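Local coordinates for protein beta-carbonic anhydrase (Methanothermobacter thermautotrophicus, PDB 1G5C) that catalyses the reversible hydration of carbon dioxide to bicarbonate, as a zinc-dependent beta-class carbonic anhydrase of the cab type, at residues F15-L18 and S19-K22; I155-I158 and N159-R162. One frame throughout, in Å; residues are numbered along the deposited sequence.

In the fold
Following the chain from the N terminus, contact 1 comes first: residues 15-18 and 19-22 fold into a compact turn in the long connection between helix 3-10 and strand 27-32, against the second subunit. The chain then builds parallel strands, which carry Cys32 and His87 at their ends, with Cys90 just beyond, to bind zinc, before contact 2 closes the turn between strand 150-156 and strand 163-165, the antiparallel edge within this chain. The two are in series, neither nested nor crossing, and do not touch: their centres lie about 29 Å apart. Contact 1 ties the N-terminal arm to the dimer partner, and contact 2 joins two neighbouring strands near the zinc.

Contact 1 (F15-L18 and S19-K22); sequences FRDL and SDLK
Phe15 presents the edge of its ring to Asp20, whose CB lies near the ring plane, while Leu21 comes in obliquely, its CG 3.8 Å from Phe15 CE2. The Asp20 carboxylate stands almost perpendicular to that ring, 81° away, and takes a backbone N-H on each of its faces at a single oxygen. Arg16 N reaches Asp20 OD2 at 2.7 Å with a rather bent bond, and Asp17 N reaches the same atom from the opposite face at 3.2 Å, more nearly straight; both come on the anti side, tilted out of the carboxylate plane. Asp20 CG lies anti to its own carbonyl carbon (chi1 -62°), which turns the acid back toward these amides. In the plane of the Arg16 guanidinium, at its edge, a water accepts from NH1 and donates to Asp20 OD1, so that it bridges the two side chains. Asp17 OD1 accepts from Ser19 N at 2.8 Å, the N-H arriving from above the carboxylate plane; this Asx turn leads into the short 3-10 segment, which the backbone closes with Asp20 N to Asp17 O and Leu21 N to Leu18 O, each 3.0 Å. An alanine in place of Asp20 would remove the carboxylate and probably leave the Arg16 and Asp17 amides without their shared acceptor. Beyond the turn, Lys53 pairs with Asp17 OD2 and also bonds Ser19 OG, whereas Asp89 of the second subunit holds Arg16 NE and Ser35 of that subunit bonds Asp17 OD2. A second water donates to both Asp17 OD1 and Asp20 OD2; this water, the amides and the nearby cations probably offset the repulsion between two acids in a turn whose Arg16 and Asp17 face the second subunit.

Contact 2 (I155-I158 and N159-R162); sequences IIDI and NTGR
Asp157 reaches across the turn to Asn159 and Thr160, and its carboxylate forms the tight part of the contact. With CG anti to the backbone N (chi1 -178°), Asp157 OD1 is brought up to two consecutive amides: Asn159 N, 2.8 Å away and nearly in line with the C-O bond, and Thr160 N, 3.1 Å away and well above the carboxylate plane. The bond to Asn159 N makes an Asx turn, and Thr160 N adds a second donor to the same oxygen. Asp157 O accepts from Gly161 N at 2.9 Å, and Asp157 N gives a nearly straight bond to Arg162 O at 2.9 Å, so both backbone polar groups of one residue cross the turn. Thr160 OG1 packs 3.2 Å from Asp157 CB and accepts from Arg162 N, an ST turn. Gly161 has a positive phi (86°), where a side chain would jam against the preceding carbonyl oxygen; Ile156 CD1 lies 3.5 Å from Gly161 O. By contrast, Asn159, Thr160 and Arg162 form the exposed side, and Asn159 meets Ile158 CG2 only loosely. On the buried side Ile156 packs on helix 40-45 and on strand 81-87, while Ile158 rests on His87, a zinc ligand, its side chain about 7 Å from the metal. The turn is thus the loop of a beta-hairpin, joining strand 150-156 to strand 163-165 at the sheet edge within this chain, with Thr88 OG1 bonded to Ile158 N beside it.

Contact 1 (F15-L18 and S19-K22)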
ATOM      1  N   PHE A  15      -3.213 -21.708  -5.200  1.00 23.42           N
ATOM      2  CA  PHE A  15      -4.397 -20.865  -5.286  1.00 22.16           C
ATOM      3  C   PHE A  15      -4.272 -19.820  -4.168  1.00 21.36           C
ATOM      4  O   PHE A  15      -4.845 -19.981  -3.092  1.00 20.92           O
ATOM      5  CB  PHE A  15      -5.667 -21.701  -5.080  1.00 18.38           C
ATOM      6  CG  PHE A  15      -6.942 -20.906  -5.149  1.00 21.01           C
ATOM      7  CD1 PHE A  15      -8.101 -21.380  -4.535  1.00 21.30           C
ATOM      8  CD2 PHE A  15      -6.985 -19.674  -5.797  1.00 16.26           C
ATOM      9  CE1 PHE A  15      -9.275 -20.647  -4.564  1.00 21.77           C
ATOM     10  CE2 PHE A  15      -8.161 -18.932  -5.828  1.00 18.13           C
ATOM     11  CZ  PHE A  15      -9.307 -19.415  -5.207  1.00 21.33           C
ATOM     12  N   ARG A  16      -3.504 -18.761  -4.408  1.00 19.07           N
ATOM     13  CA  ARG A  16      -3.348 -17.727  -3.386  1.00 19.30           C
ATOM     14  C   ARG A  16      -4.552 -16.776  -3.351  1.00 17.18           C
ATOM     15  O   ARG A  16      -5.074 -16.489  -2.274  1.00 16.97           O
ATOM     16  CB  ARG A  16      -2.046 -16.946  -3.607  1.00 17.90           C
ATOM     17  CG  ARG A  16      -0.786 -17.797  -3.380  1.00 18.82           C
ATOM     18  CD  ARG A  16       0.463 -17.002  -3.714  1.00 22.12           C
ATOM     19  NE  ARG A  16       1.702 -17.656  -3.294  1.00 21.27           N
ATOM     20  CZ  ARG A  16       2.475 -18.387  -4.093  1.00 21.44           C
ATOM     21  NH1 ARG A  16       2.139 -18.571  -5.363  1.00 20.94           N
ATOM     22  NH2 ARG A  16       3.606 -18.909  -3.629  1.00 17.31           N
ATOM     23  N   ASP A  17      -4.989 -16.304  -4.515  1.00 17.36           N
ATOM     24  CA  ASP A  17      -6.147 -15.408  -4.602  1.00 16.20           C
ATOM     25  C   ASP A  17      -6.756 -15.392  -6.007  1.00 15.72           C
ATOM     26  O   ASP A  17      -6.437 -16.255  -6.828  1.00 17.08           O
ATOM     27  CB  ASP A  17      -5.776 -13.988  -4.154  1.00 18.07           C
ATOM     28  CG  ASP A  17      -4.883 -13.259  -5.147  1.00 22.50           C
ATOM     29  OD1 ASP A  17      -4.651 -13.777  -6.266  1.00 22.38           O
ATOM     30  OD2 ASP A  17      -4.425 -12.144  -4.797  1.00 21.97           O
ATOM     31  N   LEU A  18      -7.621 -14.420  -6.296  1.00 14.89           N
ATOM     32  CA  LEU A  18      -8.289 -14.388  -7.595  1.00 16.71           C
ATOM     33  C   LEU A  18      -7.368 -14.354  -8.805  1.00 16.87           C
ATOM     34  O   LEU A  18      -7.757 -14.791  -9.880  1.00 17.31           O
ATOM     35  CB  LEU A  18      -9.323 -13.249  -7.665  1.00 16.83           C
ATOM     36  CG  LEU A  18     -10.498 -13.304  -6.663  1.00 19.17           C
ATOM     37  CD1 LEU A  18     -11.469 -12.124  -6.933  1.00 16.89           C
ATOM     38  CD2 LEU A  18     -11.269 -14.643  -6.793  1.00 17.19           C
ATOM     39  N   SER A  19      -6.134 -13.889  -8.622  1.00 17.13           N
ATOM     40  CA  SER A  19      -5.170 -13.829  -9.726  1.00 19.70           C
ATOM     41  C   SER A  19      -4.787 -15.194 -10.271  1.00 19.68           C
ATOM     42  O   SER A  19      -4.257 -15.296 -11.383  1.00 19.75           O
ATOM     43  CB  SER A  19      -3.894 -13.109  -9.285  1.00 19.91           C
ATOM     44  OG  SER A  19      -4.158 -11.732  -9.130  1.00 26.55           O
ATOM     45  N   ASP A  20      -5.042 -16.237  -9.488  1.00 16.86           N
ATOM     46  CA  ASP A  20      -4.721 -17.595  -9.902  1.00 20.32           C
ATOM     47  C   ASP A  20      -5.870 -18.271 -10.652  1.00 22.25           C
ATOM     48  O   ASP A  20      -5.763 -19.436 -11.054  1.00 23.79           O
ATOM     49  CB  ASP A  20      -4.328 -18.426  -8.676  1.00 23.58           C
ATOM     50  CG  ASP A  20      -3.087 -17.884  -7.990  1.00 27.53           C
ATOM     51  OD1 ASP A  20      -2.058 -17.734  -8.685  1.00 28.62           O
ATOM     52  OD2 ASP A  20      -3.134 -17.603  -6.773  1.00 27.50           O
ATOM     53  N   LEU A  21      -6.973 -17.549 -10.830  1.00 20.28           N
ATOM     54  CA  LEU A  21      -8.123 -18.091 -11.545  1.00 21.75           C
ATOM     55  C   LEU A  21      -8.233 -17.367 -12.879  1.00 21.89           C
ATOM     56  O   LEU A  21      -7.746 -16.269 -13.026  1.00 25.09           O
ATOM     57  CB  LEU A  21      -9.397 -17.892 -10.724  1.00 17.69           C
ATOM     58  CG  LEU A  21      -9.427 -18.610  -9.368  1.00 16.74           C
ATOM     59  CD1 LEU A  21     -10.768 -18.358  -8.705  1.00 15.57           C
ATOM     60  CD2 LEU A  21      -9.196 -20.121  -9.554  1.00 20.00           C
ATOM     61  N   LYS A  22      -8.883 -17.980 -13.849  1.00 24.04           N
ATOM     62  CA  LYS A  22      -9.011 -17.373 -15.160  1.00 24.11           C
ATOM     63  C   LYS A  22     -10.238 -16.471 -15.327  1.00 24.84           C
ATOM     64  O   LYS A  22     -10.173 -15.468 -16.031  1.00 23.60           O
ATOM     65  CB  LYS A  22      -9.022 -18.488 -16.219  1.00 26.17           C
ATOM     66  CG  LYS A  22      -9.301 -18.054 -17.638  1.00 29.76           C
ATOM     67  CD  LYS A  22      -8.720 -19.061 -18.636  1.00 34.07           C
ATOM     68  CE  LYS A  22      -8.791 -18.521 -20.061  1.00 37.98           C
ATOM     69  NZ  LYS A  22      -7.543 -18.801 -20.837  1.00 42.27           N
TER
HETATM   70  O   HOH W   1       0.082 -17.842  -7.094  1.00 32.72           O
HETATM   71  O   HOH W   2      -2.289 -15.065  -6.822  1.00 34.24           O

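Contact 2 (I155-I158 and N159-R162)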
ATOM      1  N   ILE A 155     -15.191   8.362  -5.924  1.00 13.79           N
ATOM      2  CA  ILE A 155     -15.029   9.033  -4.658  1.00 16.16           C
ATOM      3  C   ILE A 155     -16.117   8.457  -3.752  1.00 17.18           C
ATOM      4  O   ILE A 155     -17.278   8.310  -4.170  1.00 16.56           O
ATOM      5  CB  ILE A 155     -15.155  10.563  -4.756  1.00 17.44           C
ATOM      6  CG1 ILE A 155     -14.886  11.158  -3.370  1.00 18.42           C
ATOM      7  CG2 ILE A 155     -16.524  10.958  -5.260  1.00 15.21           C
ATOM      8  CD1 ILE A 155     -14.640  12.659  -3.360  1.00 17.35           C
ATOM      9  N   ILE A 156     -15.739   8.100  -2.528  1.00 15.45           N
ATOM     10  CA  ILE A 156     -16.696   7.535  -1.585  1.00 15.85           C
ATOM     11  C   ILE A 156     -17.034   8.521  -0.460  1.00 14.81           C
ATOM     12  O   ILE A 156     -16.163   9.251   0.005  1.00 14.07           O
ATOM     13  CB  ILE A 156     -16.134   6.216  -0.949  1.00 16.09           C
ATOM     14  CG1 ILE A 156     -17.224   5.521  -0.129  1.00 18.46           C
ATOM     15  CG2 ILE A 156     -14.920   6.524  -0.037  1.00 12.51           C
ATOM     16  CD1 ILE A 156     -16.807   4.102   0.360  1.00 19.82           C
ATOM     17  N   ASP A 157     -18.302   8.549  -0.044  1.00 14.48           N
ATOM     18  CA  ASP A 157     -18.729   9.394   1.076  1.00 14.60           C
ATOM     19  C   ASP A 157     -18.136   8.710   2.312  1.00 16.27           C
ATOM     20  O   ASP A 157     -18.485   7.570   2.613  1.00 16.94           O
ATOM     21  CB  ASP A 157     -20.260   9.416   1.186  1.00 16.67           C
ATOM     22  CG  ASP A 157     -20.754  10.316   2.317  1.00 22.10           C
ATOM     23  OD1 ASP A 157     -20.364  10.098   3.496  1.00 21.74           O
ATOM     24  OD2 ASP A 157     -21.530  11.248   2.031  1.00 26.43           O
ATOM     25  N   ILE A 158     -17.261   9.401   3.036  1.00 16.99           N
ATOM     26  CA  ILE A 158     -16.599   8.802   4.180  1.00 19.32           C
ATOM     27  C   ILE A 158     -17.508   8.373   5.345  1.00 20.77           C
ATOM     28  O   ILE A 158     -17.118   7.550   6.184  1.00 21.47           O
ATOM     29  CB  ILE A 158     -15.450   9.732   4.679  1.00 17.67           C
ATOM     30  CG1 ILE A 158     -14.473   8.941   5.567  1.00 17.15           C
ATOM     31  CG2 ILE A 158     -16.018  10.947   5.430  1.00 16.63           C
ATOM     32  CD1 ILE A 158     -13.787   7.764   4.854  1.00 12.10           C
ATOM     33  N   ASN A 159     -18.728   8.888   5.389  1.00 20.72           N
ATOM     34  CA  ASN A 159     -19.627   8.506   6.467  1.00 20.92           C
ATOM     35  C   ASN A 159     -20.665   7.456   6.090  1.00 21.75           C
ATOM     36  O   ASN A 159     -21.067   6.657   6.929  1.00 22.69           O
ATOM     37  CB  ASN A 159     -20.336   9.745   7.017  1.00 23.96           C
ATOM     38  CG  ASN A 159     -19.359  10.793   7.511  1.00 23.20           C
ATOM     39  OD1 ASN A 159     -18.515  10.516   8.362  1.00 23.13           O
ATOM     40  ND2 ASN A 159     -19.458  11.997   6.969  1.00 20.35           N
ATOM     41  N   THR A 160     -21.086   7.442   4.831  1.00 19.43           N
ATOM     42  CA  THR A 160     -22.120   6.515   4.388  1.00 17.60           C
ATOM     43  C   THR A 160     -21.630   5.346   3.516  1.00 19.49           C
ATOM     44  O   THR A 160     -22.302   4.318   3.431  1.00 18.81           O
ATOM     45  CB  THR A 160     -23.214   7.276   3.601  1.00 22.60           C
ATOM     46  OG1 THR A 160     -22.706   7.624   2.304  1.00 22.28           O
ATOM     47  CG2 THR A 160     -23.618   8.580   4.340  1.00 19.42           C
ATOM     48  N   GLY A 161     -20.475   5.500   2.868  1.00 19.26           N
ATOM     49  CA  GLY A 161     -19.960   4.434   2.017  1.00 14.60           C
ATOM     50  C   GLY A 161     -20.515   4.493   0.600  1.00 15.30           C
ATOM     51  O   GLY A 161     -20.198   3.659  -0.255  1.00 15.78           O
ATOM     52  N   ARG A 162     -21.342   5.489   0.325  1.00 16.38           N
ATOM     53  CA  ARG A 162     -21.916   5.607  -1.017  1.00 17.69           C
ATOM     54  C   ARG A 162     -20.850   6.049  -2.014  1.00 14.35           C
ATOM     55  O   ARG A 162     -20.111   6.989  -1.754  1.00 15.14           O
ATOM     56  CB  ARG A 162     -23.082   6.605  -1.013  1.00 16.80           C
ATOM     57  CG  ARG A 162     -23.906   6.594  -2.302  1.00 20.40           C
ATOM     58  CD  ARG A 162     -25.067   7.585  -2.211  1.00 23.75           C
ATOM     59  NE  ARG A 162     -24.591   8.963  -2.111  1.00 25.84           N
ATOM     60  CZ  ARG A 162     -24.193   9.706  -3.144  1.00 26.67           C
ATOM     61  NH1 ARG A 162     -24.210   9.219  -4.378  1.00 25.23           N
ATOM     62  NH2 ARG A 162     -23.762  10.942  -2.939  1.00 26.48           N
TER